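Local coordinates for putative lipoprotein (Bacteroides ovatus, PDB 3OQQ) that is of unknown function but is a putative lipoprotein, probably extracellular, that binds calcium ions in the crystal, at residues E174-T179 / V303-K308; V60-N65 / K74-S79; P406-W411 / Q420-N425; G90-T95 / H346-A351. All coordinates share one frame; numbering follows the deposited sequence.

Contact 1: residues E174-T179 / V303-K308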
# COMPACT_ATOMS: atom_id res chain seq x y z
N GLU A 174 -4.93 -18.78 -2.75
CA GLU A 174 -4.38 -17.44 -2.95
C GLU A 174 -3.49 -17.14 -1.79
O GLU A 174 -3.68 -17.66 -0.69
CB GLU A 174 -5.48 -16.36 -3.04
CG GLU A 174 -6.44 -16.47 -4.20
CD GLU A 174 -7.35 -17.68 -4.17
OE1 GLU A 174 -8.07 -17.87 -3.17
OE2 GLU A 174 -7.31 -18.45 -5.15
N GLU A 175 -2.52 -16.29 -2.04
CA GLU A 175 -1.60 -15.78 -1.05
C GLU A 175 -1.57 -14.30 -1.18
O GLU A 175 -1.76 -13.78 -2.27
CB GLU A 175 -0.20 -16.35 -1.26
CG GLU A 175 0.09 -17.57 -0.43
CD GLU A 175 1.54 -17.96 -0.48
OE1 GLU A 175 2.41 -17.05 -0.46
OE2 GLU A 175 1.82 -19.18 -0.51
N LEU A 176 -1.34 -13.64 -0.08
CA LEU A 176 -1.20 -12.20 0.00
C LEU A 176 0.09 -11.93 0.71
O LEU A 176 0.35 -12.51 1.77
CB LEU A 176 -2.40 -11.60 0.77
CG LEU A 176 -2.48 -10.09 0.83
CD1 LEU A 176 -3.86 -9.65 0.61
CD2 LEU A 176 -1.98 -9.55 2.17
N LEU A 177 0.94 -11.11 0.10
CA LEU A 177 2.17 -10.64 0.72
C LEU A 177 2.09 -9.12 0.83
O LEU A 177 2.01 -8.42 -0.19
CB LEU A 177 3.43 -11.09 -0.04
CG LEU A 177 4.78 -10.75 0.61
CD1 LEU A 177 5.00 -11.61 1.86
CD2 LEU A 177 5.93 -11.00 -0.37
N LEU A 178 2.07 -8.61 2.09
CA LEU A 178 2.06 -7.19 2.38
C LEU A 178 3.31 -6.75 3.12
O LEU A 178 3.67 -7.34 4.13
CB LEU A 178 0.83 -6.80 3.23
CG LEU A 178 0.85 -5.38 3.88
CD1 LEU A 178 0.52 -4.30 2.88
CD2 LEU A 178 -0.09 -5.29 5.04
N THR A 179 3.93 -5.65 2.65
CA THR A 179 4.99 -5.02 3.40
C THR A 179 4.53 -3.63 3.71
O THR A 179 3.80 -3.03 2.92
CB THR A 179 6.38 -5.04 2.74
OG1 THR A 179 6.37 -4.39 1.48
CG2 THR A 179 6.98 -6.43 2.67
N VAL A 303 3.75 -9.28 6.16
CA VAL A 303 2.65 -10.20 6.45
C VAL A 303 2.35 -11.05 5.24
O VAL A 303 2.08 -10.54 4.15
CB VAL A 303 1.37 -9.46 6.92
CG1 VAL A 303 0.26 -10.46 7.29
CG2 VAL A 303 1.65 -8.52 8.10
N ARG A 304 2.39 -12.36 5.44
CA ARG A 304 2.00 -13.33 4.44
C ARG A 304 0.72 -13.99 4.93
O ARG A 304 0.69 -14.55 6.04
CB ARG A 304 3.12 -14.36 4.22
CG ARG A 304 2.85 -15.34 3.09
CD ARG A 304 3.98 -16.32 3.00
NE ARG A 304 3.70 -17.42 2.07
CZ ARG A 304 4.08 -18.67 2.28
NH1 ARG A 304 4.72 -19.01 3.39
NH2 ARG A 304 3.80 -19.61 1.38
N LEU A 305 -0.36 -13.87 4.17
CA LEU A 305 -1.64 -14.50 4.51
C LEU A 305 -1.93 -15.58 3.49
O LEU A 305 -2.00 -15.27 2.30
CB LEU A 305 -2.80 -13.50 4.57
CG LEU A 305 -2.59 -12.25 5.43
CD1 LEU A 305 -3.63 -11.25 5.13
CD2 LEU A 305 -2.62 -12.57 6.91
N ILE A 306 -2.02 -16.85 3.93
CA ILE A 306 -2.23 -18.00 3.05
C ILE A 306 -3.70 -18.35 3.11
O ILE A 306 -4.25 -18.63 4.20
CB ILE A 306 -1.29 -19.19 3.39
CG1 ILE A 306 0.20 -18.75 3.32
CG2 ILE A 306 -1.50 -20.39 2.45
CD1 ILE A 306 0.90 -18.66 4.68
N GLY A 307 -4.34 -18.30 1.94
CA GLY A 307 -5.76 -18.59 1.82
C GLY A 307 -6.12 -20.04 2.10
O GLY A 307 -5.31 -20.93 1.86
N LYS A 308 -7.35 -20.26 2.62
CA LYS A 308 -7.90 -21.59 2.91
C LYS A 308 -7.95 -22.41 1.64
O LYS A 308 -8.34 -21.91 0.57
CB LYS A 308 -9.32 -21.48 3.51
CG LYS A 308 -9.39 -21.17 4.98
CD LYS A 308 -9.69 -22.40 5.82
CE LYS A 308 -10.16 -22.04 7.21
NZ LYS A 308 -9.10 -21.37 8.01
O HOH W 1 -7.48 -19.21 -0.95

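Contact 2: residues V60-N65 / K74-S79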
# COMPACT_ATOMS: atom_id res chain seq x y z
N VAL A 60 0.01 0.46 -21.20
CA VAL A 60 0.82 -0.43 -20.37
C VAL A 60 1.83 -1.17 -21.27
O VAL A 60 1.70 -1.20 -22.50
CB VAL A 60 0.02 -1.39 -19.45
CG1 VAL A 60 -0.68 -0.62 -18.35
CG2 VAL A 60 -0.97 -2.24 -20.23
N TYR A 61 2.87 -1.70 -20.63
CA TYR A 61 3.98 -2.34 -21.31
C TYR A 61 4.14 -3.77 -20.87
O TYR A 61 4.33 -4.05 -19.69
CB TYR A 61 5.28 -1.54 -21.06
CG TYR A 61 5.13 -0.10 -21.47
CD1 TYR A 61 4.63 0.86 -20.58
CD2 TYR A 61 5.41 0.31 -22.77
CE1 TYR A 61 4.42 2.18 -20.98
CE2 TYR A 61 5.19 1.63 -23.18
CZ TYR A 61 4.70 2.56 -22.27
OH TYR A 61 4.53 3.86 -22.64
N MSE A 62 4.04 -4.67 -21.84
CA MSE A 62 4.19 -6.10 -21.61
C MSE A 62 5.61 -6.51 -21.97
O MSE A 62 6.01 -6.36 -23.13
CB MSE A 62 3.15 -6.87 -22.46
CG MSE A 62 3.17 -8.38 -22.23
SE MSE A 62 2.02 -9.34 -23.48
CE MSE A 62 3.15 -9.26 -24.97
N LYS A 63 6.37 -6.97 -20.97
CA LYS A 63 7.72 -7.49 -21.22
C LYS A 63 7.59 -8.99 -21.42
O LYS A 63 6.87 -9.67 -20.67
CB LYS A 63 8.71 -7.13 -20.10
CG LYS A 63 8.96 -5.62 -20.02
CD LYS A 63 10.42 -5.22 -19.85
CE LYS A 63 10.50 -3.71 -19.72
NZ LYS A 63 11.45 -3.08 -20.67
N TYR A 64 8.25 -9.50 -22.48
CA TYR A 64 8.16 -10.92 -22.77
C TYR A 64 9.49 -11.49 -23.29
O TYR A 64 10.30 -10.76 -23.86
CB TYR A 64 7.03 -11.18 -23.79
CG TYR A 64 7.29 -10.67 -25.20
CD1 TYR A 64 6.91 -9.38 -25.58
CD2 TYR A 64 7.84 -11.50 -26.18
CE1 TYR A 64 7.10 -8.93 -26.89
CE2 TYR A 64 8.03 -11.06 -27.49
CZ TYR A 64 7.65 -9.78 -27.84
OH TYR A 64 7.84 -9.34 -29.12
N ASN A 65 9.66 -12.81 -23.12
CA ASN A 65 10.81 -13.57 -23.58
C ASN A 65 10.62 -13.92 -25.02
O ASN A 65 9.56 -14.43 -25.40
CB ASN A 65 10.99 -14.84 -22.73
CG ASN A 65 11.22 -14.54 -21.28
OD1 ASN A 65 12.03 -13.69 -20.95
ND2 ASN A 65 10.48 -15.18 -20.39
N LYS A 74 6.13 -4.92 -25.56
CA LYS A 74 5.03 -4.53 -26.44
C LYS A 74 4.10 -3.60 -25.67
O LYS A 74 3.72 -3.88 -24.54
CB LYS A 74 4.26 -5.72 -27.03
CG LYS A 74 3.39 -5.24 -28.20
CD LYS A 74 2.43 -6.26 -28.75
CE LYS A 74 1.56 -5.61 -29.80
NZ LYS A 74 0.65 -6.59 -30.45
N GLU A 75 3.76 -2.47 -26.30
CA GLU A 75 2.89 -1.45 -25.77
C GLU A 75 1.42 -1.81 -26.02
O GLU A 75 1.07 -2.25 -27.12
CB GLU A 75 3.25 -0.11 -26.42
CG GLU A 75 2.64 1.13 -25.78
CD GLU A 75 3.10 2.41 -26.46
OE1 GLU A 75 2.62 2.69 -27.58
OE2 GLU A 75 3.95 3.12 -25.87
N PHE A 76 0.57 -1.63 -25.00
CA PHE A 76 -0.87 -1.90 -25.08
C PHE A 76 -1.66 -0.72 -24.56
O PHE A 76 -1.36 -0.18 -23.50
CB PHE A 76 -1.24 -3.15 -24.27
CG PHE A 76 -0.82 -4.45 -24.93
CD1 PHE A 76 -1.63 -5.07 -25.86
CD2 PHE A 76 0.41 -5.02 -24.63
CE1 PHE A 76 -1.24 -6.25 -26.48
CE2 PHE A 76 0.80 -6.22 -25.23
CZ PHE A 76 -0.03 -6.83 -26.14
N ALA A 77 -2.69 -0.33 -25.31
CA ALA A 77 -3.59 0.75 -24.94
C ALA A 77 -4.53 0.26 -23.85
O ALA A 77 -4.88 -0.92 -23.82
CB ALA A 77 -4.38 1.23 -26.15
N LEU A 78 -4.92 1.15 -22.93
CA LEU A 78 -5.86 0.82 -21.86
C LEU A 78 -7.29 1.24 -22.24
O LEU A 78 -7.47 2.23 -22.95
CB LEU A 78 -5.45 1.46 -20.52
CG LEU A 78 -4.22 0.85 -19.84
CD1 LEU A 78 -3.78 1.69 -18.67
CD2 LEU A 78 -4.46 -0.59 -19.42
N SER A 79 -8.27 0.47 -21.78
CA SER A 79 -9.70 0.74 -21.98
C SER A 79 -10.37 1.05 -20.62
O SER A 79 -9.94 0.50 -19.59
CB SER A 79 -10.40 -0.45 -22.65
OG SER A 79 -9.69 -0.95 -23.77

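Contact 3: residues P406-W411 / Q420-N425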
# COMPACT_ATOMS: atom_id res chain seq x y z
N PRO A 406 3.81 22.16 -5.91
CA PRO A 406 3.05 23.34 -6.41
C PRO A 406 1.84 23.04 -7.30
O PRO A 406 1.03 23.94 -7.51
CB PRO A 406 4.11 24.14 -7.20
CG PRO A 406 5.43 23.66 -6.67
CD PRO A 406 5.22 22.21 -6.34
N ASP A 407 1.72 21.83 -7.86
CA ASP A 407 0.55 21.49 -8.68
C ASP A 407 -0.53 20.72 -7.90
O ASP A 407 -1.57 20.37 -8.48
CB ASP A 407 0.99 20.69 -9.89
CG ASP A 407 1.82 21.52 -10.85
OD1 ASP A 407 1.64 22.76 -10.86
OD2 ASP A 407 2.63 20.95 -11.57
N PHE A 408 -0.29 20.45 -6.59
CA PHE A 408 -1.23 19.71 -5.73
C PHE A 408 -2.62 20.36 -5.69
O PHE A 408 -3.60 19.66 -5.98
CB PHE A 408 -0.69 19.54 -4.29
CG PHE A 408 -1.56 18.72 -3.35
CD1 PHE A 408 -1.76 17.36 -3.56
CD2 PHE A 408 -2.16 19.31 -2.25
CE1 PHE A 408 -2.55 16.61 -2.69
CE2 PHE A 408 -2.93 18.55 -1.36
CZ PHE A 408 -3.11 17.20 -1.58
N THR A 409 -2.72 21.66 -5.33
CA THR A 409 -4.05 22.30 -5.19
C THR A 409 -4.78 22.35 -6.53
O THR A 409 -6.01 22.23 -6.54
CB THR A 409 -4.01 23.69 -4.53
OG1 THR A 409 -3.36 24.58 -5.42
CG2 THR A 409 -3.29 23.66 -3.17
N LYS A 410 -4.03 22.43 -7.65
CA LYS A 410 -4.63 22.41 -9.00
C LYS A 410 -5.38 21.09 -9.22
O LYS A 410 -6.49 21.10 -9.74
CB LYS A 410 -3.57 22.62 -10.09
CG LYS A 410 -3.18 24.07 -10.28
CD LYS A 410 -2.00 24.20 -11.25
CE LYS A 410 -1.56 25.63 -11.41
NZ LYS A 410 -0.27 25.72 -12.16
N TRP A 411 -4.79 19.97 -8.81
CA TRP A 411 -5.38 18.65 -8.87
C TRP A 411 -6.55 18.55 -7.88
O TRP A 411 -7.64 18.08 -8.25
CB TRP A 411 -4.32 17.61 -8.56
CG TRP A 411 -4.82 16.19 -8.49
CD1 TRP A 411 -5.11 15.37 -9.54
CD2 TRP A 411 -4.89 15.37 -7.31
NE1 TRP A 411 -5.43 14.12 -9.09
CE2 TRP A 411 -5.29 14.08 -7.73
CE3 TRP A 411 -4.61 15.60 -5.95
CZ2 TRP A 411 -5.44 13.02 -6.82
CZ3 TRP A 411 -4.74 14.54 -5.06
CH2 TRP A 411 -5.16 13.27 -5.50
N GLN A 420 -2.81 15.51 -13.07
CA GLN A 420 -2.92 14.16 -12.52
C GLN A 420 -1.56 13.62 -12.12
O GLN A 420 -1.49 12.79 -11.24
CB GLN A 420 -3.61 13.23 -13.52
CG GLN A 420 -5.13 13.44 -13.46
CD GLN A 420 -5.90 12.87 -14.61
OE1 GLN A 420 -5.50 11.91 -15.27
NE2 GLN A 420 -7.07 13.44 -14.86
N LYS A 421 -0.49 14.17 -12.70
CA LYS A 421 0.89 13.81 -12.37
C LYS A 421 1.54 14.92 -11.51
O LYS A 421 2.74 15.14 -11.58
CB LYS A 421 1.70 13.54 -13.64
CG LYS A 421 1.41 12.18 -14.26
CD LYS A 421 1.77 12.22 -15.74
CE LYS A 421 2.54 11.05 -16.26
NZ LYS A 421 2.75 11.15 -17.73
N TRP A 422 0.75 15.54 -10.64
CA TRP A 422 1.20 16.61 -9.76
C TRP A 422 2.37 16.17 -8.87
O TRP A 422 3.22 17.01 -8.56
CB TRP A 422 0.05 17.12 -8.87
CG TRP A 422 -0.51 16.07 -7.96
CD1 TRP A 422 -1.56 15.24 -8.22
CD2 TRP A 422 -0.03 15.72 -6.65
NE1 TRP A 422 -1.80 14.43 -7.13
CE2 TRP A 422 -0.88 14.71 -6.15
CE3 TRP A 422 1.01 16.20 -5.83
CZ2 TRP A 422 -0.68 14.11 -4.89
CZ3 TRP A 422 1.24 15.58 -4.60
CH2 TRP A 422 0.37 14.58 -4.13
N TYR A 423 2.38 14.86 -8.45
CA TYR A 423 3.38 14.24 -7.55
C TYR A 423 4.77 14.16 -8.19
O TYR A 423 5.75 14.01 -7.47
CB TYR A 423 2.92 12.84 -7.11
CG TYR A 423 2.37 12.00 -8.25
CD1 TYR A 423 3.21 11.39 -9.17
CD2 TYR A 423 1.00 11.81 -8.39
CE1 TYR A 423 2.71 10.67 -10.24
CE2 TYR A 423 0.48 11.04 -9.43
CZ TYR A 423 1.34 10.49 -10.37
OH TYR A 423 0.85 9.73 -11.41
N GLU A 424 4.84 14.27 -9.53
CA GLU A 424 6.10 14.28 -10.27
C GLU A 424 6.76 15.68 -10.16
O GLU A 424 7.95 15.81 -10.44
CB GLU A 424 5.86 13.93 -11.77
CG GLU A 424 5.51 12.48 -12.01
CD GLU A 424 5.43 11.98 -13.44
OE1 GLU A 424 5.54 12.79 -14.38
OE2 GLU A 424 5.24 10.76 -13.62
N ASN A 425 5.98 16.71 -9.79
CA ASN A 425 6.54 18.07 -9.71
C ASN A 425 6.81 18.45 -8.26
O ASN A 425 6.04 19.18 -7.65
CB ASN A 425 5.61 19.10 -10.42
CG ASN A 425 6.14 20.53 -10.41
OD1 ASN A 425 7.35 20.79 -10.31
ND2 ASN A 425 5.26 21.50 -10.52
O HOH W 2 3.23 19.50 -7.65

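Contact 4: residues G90-T95 / H346-A351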
# COMPACT_ATOMS: atom_id res chain seq x y z
N GLY A 90 -17.83 10.13 -6.60
CA GLY A 90 -17.10 11.36 -6.93
C GLY A 90 -15.63 11.31 -6.57
O GLY A 90 -15.13 10.28 -6.09
N PHE A 91 -14.90 12.42 -6.79
CA PHE A 91 -13.46 12.46 -6.51
C PHE A 91 -13.18 12.25 -5.02
O PHE A 91 -13.84 12.85 -4.18
CB PHE A 91 -12.83 13.77 -6.98
CG PHE A 91 -11.39 14.00 -6.57
CD1 PHE A 91 -10.35 13.34 -7.22
CD2 PHE A 91 -11.07 14.94 -5.60
CE1 PHE A 91 -9.02 13.61 -6.90
CE2 PHE A 91 -9.74 15.23 -5.30
CZ PHE A 91 -8.72 14.56 -5.94
N ASN A 92 -12.17 11.43 -4.70
CA ASN A 92 -11.80 11.19 -3.32
C ASN A 92 -10.28 10.98 -3.16
O ASN A 92 -9.84 10.07 -2.46
CB ASN A 92 -12.62 10.00 -2.74
CG ASN A 92 -12.51 9.89 -1.25
OD1 ASN A 92 -12.71 10.87 -0.51
ND2 ASN A 92 -12.14 8.70 -0.80
N PHE A 93 -9.49 11.86 -3.79
CA PHE A 93 -8.02 11.91 -3.75
C PHE A 93 -7.31 10.64 -4.30
O PHE A 93 -6.14 10.43 -3.99
CB PHE A 93 -7.51 12.25 -2.32
CG PHE A 93 -8.08 13.55 -1.81
CD1 PHE A 93 -7.55 14.78 -2.20
CD2 PHE A 93 -9.20 13.55 -0.95
CE1 PHE A 93 -8.12 15.98 -1.78
CE2 PHE A 93 -9.75 14.75 -0.51
CZ PHE A 93 -9.22 15.95 -0.92
N GLU A 94 -7.97 9.87 -5.16
CA GLU A 94 -7.37 8.66 -5.78
C GLU A 94 -6.30 9.07 -6.78
O GLU A 94 -6.55 9.97 -7.59
CB GLU A 94 -8.45 7.85 -6.55
CG GLU A 94 -9.63 7.35 -5.72
CD GLU A 94 -10.84 8.25 -5.68
OE1 GLU A 94 -10.76 9.43 -6.11
OE2 GLU A 94 -11.87 7.79 -5.15
N THR A 95 -5.11 8.45 -6.73
CA THR A 95 -4.05 8.71 -7.72
C THR A 95 -4.02 7.52 -8.68
O THR A 95 -3.12 7.40 -9.51
CB THR A 95 -2.69 8.96 -7.08
OG1 THR A 95 -2.36 7.89 -6.19
CG2 THR A 95 -2.62 10.30 -6.39
N HIS A 346 -8.08 7.74 9.65
CA HIS A 346 -8.11 7.10 8.33
C HIS A 346 -8.14 8.21 7.27
O HIS A 346 -8.34 9.38 7.62
CB HIS A 346 -9.34 6.18 8.21
CG HIS A 346 -9.31 4.99 9.13
ND1 HIS A 346 -9.18 3.72 8.64
CD2 HIS A 346 -9.42 4.93 10.48
CE1 HIS A 346 -9.22 2.92 9.70
NE2 HIS A 346 -9.35 3.61 10.82
N MSE A 347 -7.99 7.86 5.99
CA MSE A 347 -8.11 8.85 4.91
C MSE A 347 -9.60 9.16 4.66
O MSE A 347 -10.46 8.42 5.12
CB MSE A 347 -7.46 8.34 3.62
CG MSE A 347 -5.98 8.00 3.82
SE MSE A 347 -5.09 7.47 2.20
CE MSE A 347 -5.96 5.77 1.93
N ARG A 348 -9.90 10.26 3.94
CA ARG A 348 -11.27 10.66 3.64
C ARG A 348 -12.06 9.52 3.01
O ARG A 348 -11.58 8.88 2.06
CB ARG A 348 -11.26 11.87 2.69
CG ARG A 348 -12.63 12.41 2.43
CD ARG A 348 -12.61 13.59 1.47
NE ARG A 348 -13.94 14.21 1.40
CZ ARG A 348 -14.87 13.91 0.50
NH1 ARG A 348 -14.63 12.99 -0.43
NH2 ARG A 348 -16.04 14.52 0.52
N GLY A 349 -13.26 9.29 3.55
CA GLY A 349 -14.19 8.28 3.05
C GLY A 349 -13.94 6.88 3.56
O GLY A 349 -14.67 5.97 3.18
N TYR A 350 -12.91 6.69 4.41
CA TYR A 350 -12.56 5.37 4.95
C TYR A 350 -13.03 5.25 6.38
O TYR A 350 -12.81 6.15 7.20
CB TYR A 350 -11.04 5.13 4.84
CG TYR A 350 -10.56 4.90 3.42
CD1 TYR A 350 -10.25 5.97 2.59
CD2 TYR A 350 -10.38 3.61 2.93
CE1 TYR A 350 -9.74 5.76 1.30
CE2 TYR A 350 -9.89 3.39 1.64
CZ TYR A 350 -9.56 4.46 0.84
OH TYR A 350 -9.08 4.22 -0.43
N ALA A 351 -13.67 4.11 6.68
CA ALA A 351 -14.29 3.81 7.97
C ALA A 351 -13.29 3.56 9.10
O ALA A 351 -12.23 2.95 8.89
CB ALA A 351 -15.19 2.58 7.84
O HOH W 3 -9.61 9.53 0.36

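Contact 1: residues E174-T179 / V303-K308
Strands 174-179 and 303-307 run antiparallel with axes 4.7 Å apart at their closest, L176 facing L305 and L178 facing V303 as hydrogen-bonded pairs, E175-I306 and L177-R304 as non-hydrogen-bonded ones. Two N-H...O=C bonds close each hydrogen-bonded pair, and G307 N adds a fifth to E174 O at 2.8 Å. On the face carrying E175, the R304 chain leaves with CG anti to the backbone N (chi1 -174°) and stays extended to NE, which brings the guanidinium side-on to the carboxylate: NE reaches E175 OE1 at 2.9 Å, NH2 reaches E175 OE2 at 2.8 Å. The two flat groups are turned 64° apart, and both oxygens are met from above the carboxylate plane. I306 CD1 covers part of one guanidinium face, while I306 CG1 packs on E175 CG at 3.9 Å. On the other face, L176 CD2 touches L305 CD1 at 3.8 Å, and L197 of strand 190-198 packs on both leucines. E174 turns to R316 of helix 314-328, its main charged partner. The two faces differ: one is apolar and buried against strand 190-198 and helix 314-328, the other carries a two-point salt bridge that fixes the guanidinium's rotation and probably balances its charge.

Contact 2: residues V60-N65 / K74-S79
The carbonyl oxygen of K74 takes the N-H of M62 at 2.8 Å in an almost straight bond (173°), while the CA-H of Y61 approaches it. K74 N returns a bond to M62 O, and V60 and F76 exchange another pair, so two hydrogen-bonded pairs flank the non-hydrogen-bonded pair Y61-E75. On the face shared by V60, M62 and F76, the selenomethionine side chain of M62 passes obliquely beside the CE2-CZ edge of the F76 ring. Its CB sits at the ring edge, 3.7 Å from F76 CE2, and its SE is 4.9 Å from the ring centroid, an oblique Met-aromatic contact. The bend at chi3 (77°) keeps CE beside the ring, 3.9 Å from F76 CE2. V60 CG1 meets L78 CD1 at 3.9 Å with the two side chains nearly at right angles, and V101 of strand 96-104 packs on V60, F76 and L78. On the opposite face, the Y61 ring and the E75 chain lie side by side, and Y61 OH reaches E75 OE2 in a weak bond of 3.4 Å. In this beta hairpin the backbone bonds supply the firm polar links, whereas the side chains contribute apolar and selenium-ring packing and a loose tyrosine-glutamate pairing.

Contact 3: residues P406-W411 / Q420-N425
W422 reaches across to the start of helix 408-413 and the residues leading into it with its whole side chain. W422 CB comes first, 3.8 Å from D407 CB and close to the D407 carbonyl. The first torsion (chi1 62°) then places CG between the backbone N and the carbonyl carbon, turning the indole so that F408 and W411 meet it from the same side, with Y423 CB over the opposite face. W422 CD1 rests on W411 CG at 3.4 Å. W422 NE1 lies over the centre of one W411 face, 3.2 Å from W411 CD2; the indoles meet obliquely, W411's six-membered ring and W422's five-membered ring 35° apart. W422 CE2, CE3, CZ2 and CZ3 all lie against F408 CD1, and at the tip W422 CH2 is 3.5 Å from it. Here the edge of F408 meets the face of W422, planes at 66°. F408, W411 and W422 form an aromatic cluster where the helix packs against the 3-10 segment 422-424, and F401, Y405 and F91 extend it, each meeting one of the three edge-to-face. Beside it runs a polar seam. N425 ND2 donates to D407 OD2 at 2.9 Å, arriving from well above the carboxylate plane. One water binds D407 N, W422 O and N425 O. P406 CD touches N425 O at 3.4 Å, and W411 CD1 lies 3.9 Å from Q420 CA.

Contact 4: residues G90-T95 / H346-A351
Both N92 (chi1 -167°) and R348 (chi1 -175°) swing CG away from the backbone N, and R348 stays extended to NE, which carries its chain obliquely across the N92 amide. The amide then works at both ends. N92 OD1 accepts from R348 NH1 at 2.9 Å, with the donor tilted 28° from the carbonyl plane. N92 ND2 gives a hydrogen to R348 O, also at 2.9 Å, and arrives above that carbonyl's plane rather than on a lone pair. The two bonds set which way round the amide lies. A water donates to both R348 O and N92 O, adding a bridge to the two direct bonds. The aliphatic part of R348 is also in use: R348 CG runs 3.3 Å from N92 OD1, and R348 CD sits in plane at the edge of the F93 ring, 3.7 Å from F93 CE2. Outside the pair, S377 accepts from R348 NE, and W142 and W411 pack on F93. Within the 90-95 loop, E94 OE1 takes the N-H of N92 N at 2.8 Å. R348 O belongs to the central peptide of a type II beta turn, M347 to Y350, with G349 at positive phi, so the asparagine side chain binds the turn's central peptide.

Overall arrangement
Along the chain contact 2 comes first, a hairpin of strands 59-65 and 71-80 near the N-terminus. Contact 4 follows, tying the 90-95 loop to residues 346-351; contact 1, between strands 173-184 and 298-307, lies between those two segments in sequence, and contact 3 comes last. Contacts 3 and 4 touch, their centres about 17 Å apart: W411 packs on F91 and T95 and lies against the backbone of F93 and E94, so the aromatic cluster continues into the 90-95 loop. Contact 1 sits on the opposite side of the chain's centre from both, about 34 Å from contact 3 between centres. Contact 3 is local helix packing, whereas contact 4 joins parts 251 residues apart.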